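Local coordinates for protein Mypaa.01249.c (Mycobacterium paratuberculosis, PDB 3RD5) that is of undetermined specific function but, as a member of the short-chain dehydrogenase/reductase family, probably acts as an oxidoreductase, at residues A94-V99 against F108-G113; D70-S75 against A102-G107; W6-L11 against Q234-A239. One frame throughout, in Å; residues are numbered along the deposited sequence.

Contact 1 of 3, residues A94-V99 against F108-G113; sequences AGIMAV and FESQIG
Gln-111 reaches from the first turn of helix 110-126 into the bend at Ile-96 to Val-99, and its amide oxygen takes the backbone N-H of Ala-98: Ala-98 N to Gln-111 OE1 is 2.9 Å. The donor stands above the carbonyl plane, 51° out of it, so the bond does not use a lone pair in the amide plane. CG of Gln-111 lies beside its backbone N (chi1 -59°) and the chain beyond is extended, which carries the amide to the bend. Its other end is held too, because NE2 donates to Tyr-159 OH and Pro-161 O; the amide is thereby fixed in rotation. Val-99 runs past this chain in the opposite direction, with Val-99 CG2 3.8 Å from Gln-111 CG, while the CD1 end of Ile-96 lies 3.5 Å from Ser-110 OG. Behind them Glu-109 caps the helix, its OE1 accepting from Ile-112 N at 2.9 Å and its OE2 from Gln-111 N. Ile-96 O is bound by Asn-115 ND2 from the next turn. Ala-94 and Gly-95 end the short-chain dehydrogenase motif Asn-Asn-Ala-Gly, which begins at the end of strand 87-92; Asn-115 matches the asparagine of the family's catalytic tetrad, a role here only inferred.

Contact 2 of 3, residues D70-S75 against A102-G107; sequences DLQDLS and ALTVDG
Asp-106 OD2 takes the backbone N-H of Leu-74 in the shortest polar bond between the two segments, Leu-74 N to Asp-106 OD2 at 2.8 Å. The bond is nearly straight, 168° at the hydrogen, and meets the carboxylate on its syn side, 21° out of its plane. The other oxygen, OD1, accepts from a water that in turn accepts from Ser-75 N, so the carboxylate serves two successive N-H groups at the start of helix 74-82, one directly and one through water. Lying at the N-terminal end of the helix, the carboxylate would be expected to have its negative charge stabilised. Asp-106 also lies against the side chain of Leu-74, with Asp-106 OD2 3.5 Å from Leu-74 CG.

Asp-73 is the N-cap of the same helix. Its CG stands opposite the backbone N (chi1 179°), which brings OD1 round to Ser-75, where it accepts from OG at 2.6 Å and weakly from the backbone N. One residue earlier, Gln-72 O accepts from Val-105 N, 3.3 Å away, the donor lying almost in line with the carbonyl. Methyl packing fills in beside this bond: Thr-104 CG2 sits 3.8 Å from Gln-72 CB, and Val-105 CG2 rests 3.9 Å from Asp-73 CB. Thr-104 OG1 accepts from Phe-108 N.

Two type I turns, Asp-70 to Asp-73 and Thr-104 to Gly-107, thus dock on each other. Asp-70 OD1 accepts from Gln-72 N in an Asx turn and is salt-bridged to Arg-48; the contact lies just after edge strand 63-68 of the Rossmann fold, where an N-capped helix begins.

Contact 3 of 3, residues W6-L11 against Q234-A239; sequences WTAADL and QTLYAA
Trp-6 and Tyr-237 form a T-shaped (edge-to-face) aromatic pair that fastens the N-terminal arm, ahead of the first strand of the Rossmann fold, to helix 226-240. The edge of the Tyr-237 ring points at a face of the indole: the planes stand at 88° and the centroid of the tyrosine ring is 5.0 Å from that of the five-membered ring. Tyr-237 CD2 makes the closest approach, 3.5 Å from Trp-6 CD2. Further along the same indole a CH-pi contact follows, with Tyr-237 CB 4.1 Å from the centroid of the six-membered ring and 20° off its normal. With chi1 at -170°, Trp-6 CG lies beside the carbonyl carbon, and this lays the indole face against the tyrosine edge and its CH2 end beside the backbone of Leu-236 and Tyr-237.

Apolar contacts extend the join. Leu-236 points at the arm and meets it with several groups: its CB lies 4.0 Å from Trp-6 CH2, and its CD1 is 4.0 Å from Ala-8 CB. Leu-11 brings its methyl groups up to the same residue, its CD1 lying 4.2 Å from Leu-236 CD2, and its CD2 against the backbone carbonyl of the same leucine. Both Leu-236 and Leu-11 also touch Glu-35 of helix 27-38, so the arm and the two helices meet around this leucine pair.

No hydrogen bond joins the two segments; the polar bonds lie within the arm and set its shape. Thr-7 OG1 accepts from Ala-9 N in an ST turn at the start of the short 3-10 segment 8-10, and Asp-10 OD2 accepts from Thr-7 N. This folds Asp-10 back on the indole face opposite Tyr-237, where Asp-10 CB lies 3.5 Å above the plane, over the rim of the ring.

In the fold
From the N terminus, the arm at 6-11 comes before strand 18-22 and pairs with helix 226-240 late in the chain, so contact 3 closes a loop of 222 residues that contains both other contacts. Within it, contact 2 joins the turn leading into helix 74-82 to the loop before helix 110-126, and contact 1 joins the stretch just after strand 87-92 to the start of that helix. Their segments alternate, so the two loops cross. They also touch, through Ala-94 on Leu-71 and Ser-110 on Ala-102, with centres about 10 Å apart. Contact 3 lies on the opposite side of the chain's centre, its centre about 26 Å from that of contact 1.

Contact 1 of 3, residues A94-V99 against F108-G113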
loop_
_atom_site.group_PDB
_atom_site.type_symbol
_atom_site.label_atom_id
_atom_site.label_comp_id
_atom_site.label_asym_id
_atom_site.label_seq_id
_atom_site.Cartn_x
_atom_site.Cartn_y
_atom_site.Cartn_z
ATOM N N ALA A 94 0.759 1.185 5.015
ATOM C CA ALA A 94 1.765 1.023 6.057
ATOM C C ALA A 94 3.121 0.745 5.446
ATOM O O ALA A 94 3.247 -0.031 4.518
ATOM C CB ALA A 94 1.410 -0.159 6.981
ATOM N N GLY A 95 4.169 1.301 6.023
ATOM C CA GLY A 95 5.513 0.972 5.581
ATOM C C GLY A 95 6.529 1.283 6.653
ATOM O O GLY A 95 6.298 2.112 7.559
ATOM N N ILE A 96 7.647 0.587 6.554
ATOM C CA ILE A 96 8.853 0.950 7.271
ATOM C C ILE A 96 9.933 1.281 6.236
ATOM O O ILE A 96 9.915 0.785 5.119
ATOM C CB ILE A 96 9.306 -0.161 8.257
ATOM C CG1 ILE A 96 9.584 -1.465 7.560
ATOM C CG2 ILE A 96 8.234 -0.343 9.376
ATOM C CD1 ILE A 96 10.200 -2.560 8.504
ATOM N N MET A 97 10.918 2.072 6.632
ATOM C CA MET A 97 11.827 2.699 5.692
ATOM C C MET A 97 13.269 2.799 6.208
ATOM O O MET A 97 13.546 3.522 7.177
ATOM C CB MET A 97 11.328 4.127 5.287
ATOM C CG MET A 97 12.188 4.792 4.247
ATOM S SD MET A 97 11.499 6.374 3.632
ATOM C CE MET A 97 11.766 7.455 5.053
ATOM N N ALA A 98 14.174 2.130 5.496
ATOM C CA ALA A 98 15.632 2.267 5.707
ATOM C C ALA A 98 16.058 1.981 7.136
ATOM O O ALA A 98 16.831 2.687 7.756
ATOM C CB ALA A 98 16.097 3.634 5.234
ATOM N N VAL A 99 15.536 0.885 7.652
ATOM C CA VAL A 99 15.800 0.358 8.998
ATOM C C VAL A 99 16.958 -0.671 8.947
ATOM O O VAL A 99 17.331 -1.134 7.863
ATOM C CB VAL A 99 14.542 -0.302 9.583
ATOM C CG1 VAL A 99 13.433 0.768 9.812
ATOM C CG2 VAL A 99 14.032 -1.438 8.718
ATOM N N PHE A 108 11.103 -13.267 6.944
ATOM C CA PHE A 108 11.322 -12.356 5.838
ATOM C C PHE A 108 12.187 -11.175 6.291
ATOM O O PHE A 108 12.090 -10.727 7.426
ATOM C CB PHE A 108 10.006 -11.776 5.291
ATOM C CG PHE A 108 8.940 -12.791 4.958
ATOM C CD1 PHE A 108 9.245 -14.031 4.395
ATOM C CD2 PHE A 108 7.599 -12.446 5.108
ATOM C CE1 PHE A 108 8.231 -14.907 4.084
ATOM C CE2 PHE A 108 6.575 -13.344 4.750
ATOM C CZ PHE A 108 6.927 -14.578 4.273
ATOM N N GLU A 109 13.009 -10.622 5.396
ATOM C CA GLU A 109 13.673 -9.339 5.674
ATOM C C GLU A 109 12.561 -8.319 5.956
ATOM O O GLU A 109 11.504 -8.331 5.303
ATOM C CB GLU A 109 14.592 -8.938 4.519
ATOM C CG GLU A 109 15.328 -7.624 4.684
ATOM C CD GLU A 109 14.488 -6.386 4.318
ATOM O OE1 GLU A 109 13.746 -6.478 3.312
ATOM O OE2 GLU A 109 14.558 -5.350 5.032
ATOM N N SER A 110 12.764 -7.456 6.941
ATOM C CA SER A 110 11.603 -6.712 7.454
ATOM C C SER A 110 10.957 -5.732 6.477
ATOM O O SER A 110 9.741 -5.554 6.513
ATOM C CB SER A 110 11.897 -6.050 8.812
ATOM O OG SER A 110 12.761 -4.927 8.685
ATOM N N GLN A 111 11.740 -5.112 5.610
ATOM C CA GLN A 111 11.161 -4.139 4.679
ATOM C C GLN A 111 10.362 -4.864 3.600
ATOM O O GLN A 111 9.215 -4.503 3.334
ATOM C CB GLN A 111 12.210 -3.181 4.120
ATOM C CG GLN A 111 12.910 -2.399 5.214
ATOM C CD GLN A 111 13.770 -1.287 4.687
ATOM O OE1 GLN A 111 13.262 -0.284 4.145
ATOM N NE2 GLN A 111 15.090 -1.427 4.845
ATOM N N ILE A 112 10.951 -5.833 2.914
ATOM C CA ILE A 112 10.163 -6.583 1.915
ATOM C C ILE A 112 9.002 -7.293 2.605
ATOM O O ILE A 112 7.895 -7.386 2.037
ATOM C CB ILE A 112 11.044 -7.525 1.070
ATOM C CG1 ILE A 112 10.323 -8.037 -0.159
ATOM C CG2 ILE A 112 11.554 -8.727 1.880
ATOM C CD1 ILE A 112 10.106 -6.985 -1.260
ATOM N N GLY A 113 9.224 -7.784 3.816
ATOM C CA GLY A 113 8.192 -8.532 4.537
ATOM C C GLY A 113 6.999 -7.675 4.922
ATOM O O GLY A 113 5.840 -8.118 4.811
#

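Contact 2 of 3, residues D70-S75 against A102-G107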
loop_
_atom_site.group_PDB
_atom_site.type_symbol
_atom_site.label_atom_id
_atom_site.label_comp_id
_atom_site.label_asym_id
_atom_site.label_seq_id
_atom_site.Cartn_x
_atom_site.Cartn_y
_atom_site.Cartn_z
ATOM N N ASP A 70 -0.686 -7.050 12.413
ATOM C CA ASP A 70 0.757 -7.049 12.365
ATOM C C ASP A 70 1.208 -7.603 11.015
ATOM O O ASP A 70 1.184 -8.823 10.799
ATOM C CB ASP A 70 1.332 -7.911 13.492
ATOM C CG ASP A 70 2.837 -7.892 13.552
ATOM O OD1 ASP A 70 3.473 -7.228 12.718
ATOM O OD2 ASP A 70 3.399 -8.571 14.494
ATOM N N LEU A 71 1.573 -6.724 10.091
ATOM C CA LEU A 71 2.024 -7.117 8.763
ATOM C C LEU A 71 3.278 -7.968 8.764
ATOM O O LEU A 71 3.558 -8.593 7.765
ATOM C CB LEU A 71 2.244 -5.896 7.866
ATOM C CG LEU A 71 0.956 -5.185 7.397
ATOM C CD1 LEU A 71 1.348 -3.779 6.891
ATOM C CD2 LEU A 71 0.309 -6.013 6.240
ATOM N N GLN A 72 4.011 -8.008 9.877
ATOM C CA GLN A 72 5.185 -8.876 10.063
ATOM C C GLN A 72 4.861 -10.247 10.618
ATOM O O GLN A 72 5.768 -10.964 11.064
ATOM C CB GLN A 72 6.239 -8.197 10.958
ATOM C CG GLN A 72 6.679 -6.846 10.393
ATOM C CD GLN A 72 7.890 -6.228 11.086
ATOM O OE1 GLN A 72 8.696 -6.921 11.728
ATOM N NE2 GLN A 72 8.087 -4.934 10.853
ATOM N N ASP A 73 3.593 -10.623 10.580
ATOM C CA ASP A 73 3.141 -11.938 11.113
ATOM C C ASP A 73 1.970 -12.397 10.241
ATOM O O ASP A 73 0.868 -11.884 10.358
ATOM C CB ASP A 73 2.773 -11.773 12.592
ATOM C CG ASP A 73 2.265 -13.038 13.252
ATOM O OD1 ASP A 73 1.954 -14.020 12.556
ATOM O OD2 ASP A 73 2.195 -13.053 14.519
ATOM N N LEU A 74 2.231 -13.325 9.327
ATOM C CA LEU A 74 1.170 -13.757 8.429
ATOM C C LEU A 74 -0.051 -14.323 9.138
ATOM O O LEU A 74 -1.175 -14.241 8.621
ATOM C CB LEU A 74 1.711 -14.719 7.360
ATOM C CG LEU A 74 2.673 -14.137 6.348
ATOM C CD1 LEU A 74 3.288 -15.268 5.491
ATOM C CD2 LEU A 74 1.948 -13.133 5.435
ATOM N N SER A 75 0.117 -14.905 10.330
ATOM C CA SER A 75 -1.046 -15.369 11.082
ATOM C C SER A 75 -1.953 -14.237 11.537
ATOM O O SER A 75 -3.168 -14.381 11.533
ATOM C CB SER A 75 -0.645 -16.248 12.269
ATOM O OG SER A 75 -0.068 -15.523 13.365
ATOM N N ALA A 102 16.693 -6.985 9.891
ATOM C CA ALA A 102 15.870 -7.720 10.838
ATOM C C ALA A 102 14.931 -8.624 10.096
ATOM O O ALA A 102 14.614 -8.374 8.937
ATOM C CB ALA A 102 15.081 -6.742 11.746
ATOM N N LEU A 103 14.499 -9.689 10.769
ATOM C CA LEU A 103 13.591 -10.662 10.198
ATOM C C LEU A 103 12.247 -10.624 10.891
ATOM O O LEU A 103 12.132 -10.396 12.114
ATOM C CB LEU A 103 14.205 -12.057 10.330
ATOM C CG LEU A 103 15.478 -12.322 9.540
ATOM C CD1 LEU A 103 15.910 -13.807 9.741
ATOM C CD2 LEU A 103 15.403 -11.949 8.064
ATOM N N THR A 104 11.217 -10.900 10.114
ATOM C CA THR A 104 9.858 -11.032 10.640
ATOM C C THR A 104 9.682 -12.419 11.281
ATOM O O THR A 104 10.530 -13.274 11.169
ATOM C CB THR A 104 8.814 -10.816 9.513
ATOM O OG1 THR A 104 8.820 -11.953 8.609
ATOM C CG2 THR A 104 9.037 -9.563 8.750
ATOM N N VAL A 105 8.496 -12.614 11.880
ATOM C CA VAL A 105 8.069 -13.887 12.447
ATOM C C VAL A 105 8.234 -15.030 11.420
ATOM O O VAL A 105 8.586 -16.193 11.743
ATOM C CB VAL A 105 6.543 -13.769 12.880
ATOM C CG1 VAL A 105 6.040 -15.075 13.392
ATOM C CG2 VAL A 105 6.360 -12.618 13.924
ATOM N N ASP A 106 7.927 -14.696 10.168
ATOM C CA ASP A 106 7.956 -15.652 9.068
ATOM C C ASP A 106 9.308 -15.792 8.352
ATOM O O ASP A 106 9.429 -16.539 7.373
ATOM C CB ASP A 106 6.826 -15.281 8.080
ATOM C CG ASP A 106 5.465 -15.242 8.775
ATOM O OD1 ASP A 106 4.999 -16.341 9.182
ATOM O OD2 ASP A 106 4.932 -14.134 8.975
ATOM N N GLY A 107 10.308 -15.088 8.861
ATOM C CA GLY A 107 11.664 -15.153 8.318
ATOM C C GLY A 107 11.963 -14.263 7.159
ATOM O O GLY A 107 12.975 -14.444 6.459
HETATM O O HOH W 1 2.922 -16.349 10.868
#

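Contact 3 of 3, residues W6-L11 against Q234-A239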
loop_
_atom_site.group_PDB
_atom_site.type_symbol
_atom_site.label_atom_id
_atom_site.label_comp_id
_atom_site.label_asym_id
_atom_site.label_seq_id
_atom_site.Cartn_x
_atom_site.Cartn_y
_atom_site.Cartn_z
ATOM N N TRP A 6 -5.357 19.475 -7.907
ATOM C CA TRP A 6 -6.330 18.768 -7.065
ATOM C C TRP A 6 -5.792 18.694 -5.644
ATOM O O TRP A 6 -4.608 18.443 -5.444
ATOM C CB TRP A 6 -6.469 17.358 -7.599
ATOM C CG TRP A 6 -7.595 16.553 -7.010
ATOM C CD1 TRP A 6 -8.826 16.375 -7.540
ATOM C CD2 TRP A 6 -7.552 15.733 -5.822
ATOM N NE1 TRP A 6 -9.587 15.547 -6.753
ATOM C CE2 TRP A 6 -8.809 15.120 -5.701
ATOM C CE3 TRP A 6 -6.553 15.434 -4.864
ATOM C CZ2 TRP A 6 -9.116 14.276 -4.652
ATOM C CZ3 TRP A 6 -6.866 14.596 -3.833
ATOM C CH2 TRP A 6 -8.123 14.016 -3.734
ATOM N N THR A 7 -6.674 18.859 -4.671
ATOM C CA THR A 7 -6.309 18.682 -3.262
ATOM C C THR A 7 -7.415 17.914 -2.562
ATOM O O THR A 7 -8.486 17.664 -3.107
ATOM C CB THR A 7 -6.095 20.006 -2.481
ATOM O OG1 THR A 7 -7.345 20.660 -2.259
ATOM C CG2 THR A 7 -5.105 20.928 -3.206
ATOM N N ALA A 8 -7.176 17.539 -1.312
ATOM C CA ALA A 8 -8.209 16.815 -0.561
ATOM C C ALA A 8 -9.532 17.576 -0.418
ATOM O O ALA A 8 -10.572 16.951 -0.229
ATOM C CB ALA A 8 -7.640 16.410 0.848
ATOM N N ALA A 9 -9.505 18.901 -0.598
ATOM C CA ALA A 9 -10.729 19.687 -0.613
ATOM C C ALA A 9 -11.691 19.254 -1.724
ATOM O O ALA A 9 -12.903 19.489 -1.645
ATOM C CB ALA A 9 -10.416 21.195 -0.713
ATOM N N ASP A 10 -11.137 18.594 -2.738
ATOM C CA ASP A 10 -11.888 18.179 -3.918
ATOM C C ASP A 10 -12.398 16.741 -3.785
ATOM O O ASP A 10 -12.993 16.208 -4.710
ATOM C CB ASP A 10 -11.007 18.304 -5.170
ATOM C CG ASP A 10 -10.519 19.725 -5.392
ATOM O OD1 ASP A 10 -11.390 20.652 -5.428
ATOM O OD2 ASP A 10 -9.307 19.940 -5.548
ATOM N N LEU A 11 -12.182 16.106 -2.637
ATOM C CA LEU A 11 -12.655 14.724 -2.497
ATOM C C LEU A 11 -14.160 14.603 -2.664
ATOM O O LEU A 11 -14.910 15.409 -2.103
ATOM C CB LEU A 11 -12.319 14.147 -1.128
ATOM C CG LEU A 11 -11.032 13.478 -0.894
ATOM C CD1 LEU A 11 -10.859 13.232 0.616
ATOM C CD2 LEU A 11 -10.839 12.146 -1.748
ATOM N N GLN A 234 -1.833 12.424 -2.429
ATOM C CA GLN A 234 -1.544 11.565 -3.571
ATOM C C GLN A 234 -2.381 10.285 -3.473
ATOM O O GLN A 234 -3.023 9.847 -4.450
ATOM C CB GLN A 234 -0.046 11.277 -3.652
ATOM C CG GLN A 234 0.913 12.451 -3.393
ATOM C CD GLN A 234 0.642 13.694 -4.193
ATOM O OE1 GLN A 234 0.275 13.608 -5.386
ATOM N NE2 GLN A 234 0.855 14.882 -3.555
ATOM N N THR A 235 -2.357 9.661 -2.304
ATOM C CA THR A 235 -3.166 8.469 -2.049
ATOM C C THR A 235 -4.664 8.746 -2.219
ATOM O O THR A 235 -5.388 7.944 -2.798
ATOM C CB THR A 235 -2.919 7.934 -0.652
ATOM O OG1 THR A 235 -1.524 7.681 -0.464
ATOM C CG2 THR A 235 -3.690 6.645 -0.399
ATOM N N LEU A 236 -5.103 9.891 -1.705
ATOM C CA LEU A 236 -6.524 10.253 -1.746
ATOM C C LEU A 236 -7.041 10.430 -3.179
ATOM O O LEU A 236 -8.168 10.083 -3.499
ATOM C CB LEU A 236 -6.757 11.505 -0.880
ATOM C CG LEU A 236 -6.623 11.297 0.639
ATOM C CD1 LEU A 236 -6.509 12.648 1.404
ATOM C CD2 LEU A 236 -7.779 10.431 1.181
ATOM N N TYR A 237 -6.180 10.969 -4.055
ATOM C CA TYR A 237 -6.497 11.066 -5.474
ATOM C C TYR A 237 -6.633 9.660 -6.097
ATOM O O TYR A 237 -7.633 9.344 -6.746
ATOM C CB TYR A 237 -5.411 11.887 -6.172
ATOM C CG TYR A 237 -5.615 12.190 -7.640
ATOM C CD1 TYR A 237 -5.269 11.263 -8.599
ATOM C CD2 TYR A 237 -6.035 13.427 -8.053
ATOM C CE1 TYR A 237 -5.327 11.564 -9.966
ATOM C CE2 TYR A 237 -6.096 13.728 -9.414
ATOM C CZ TYR A 237 -5.734 12.789 -10.334
ATOM O OH TYR A 237 -5.796 13.114 -11.691
ATOM N N ALA A 238 -5.675 8.778 -5.829
ATOM C CA ALA A 238 -5.754 7.398 -6.322
ATOM C C ALA A 238 -6.975 6.640 -5.782
ATOM O O ALA A 238 -7.575 5.844 -6.492
ATOM C CB ALA A 238 -4.470 6.626 -5.986
ATOM N N ALA A 239 -7.373 6.939 -4.550
ATOM C CA ALA A 239 -8.526 6.255 -3.930
ATOM C C ALA A 239 -9.858 6.713 -4.434
ATOM O O ALA A 239 -10.838 5.988 -4.253
ATOM C CB ALA A 239 -8.482 6.437 -2.415
#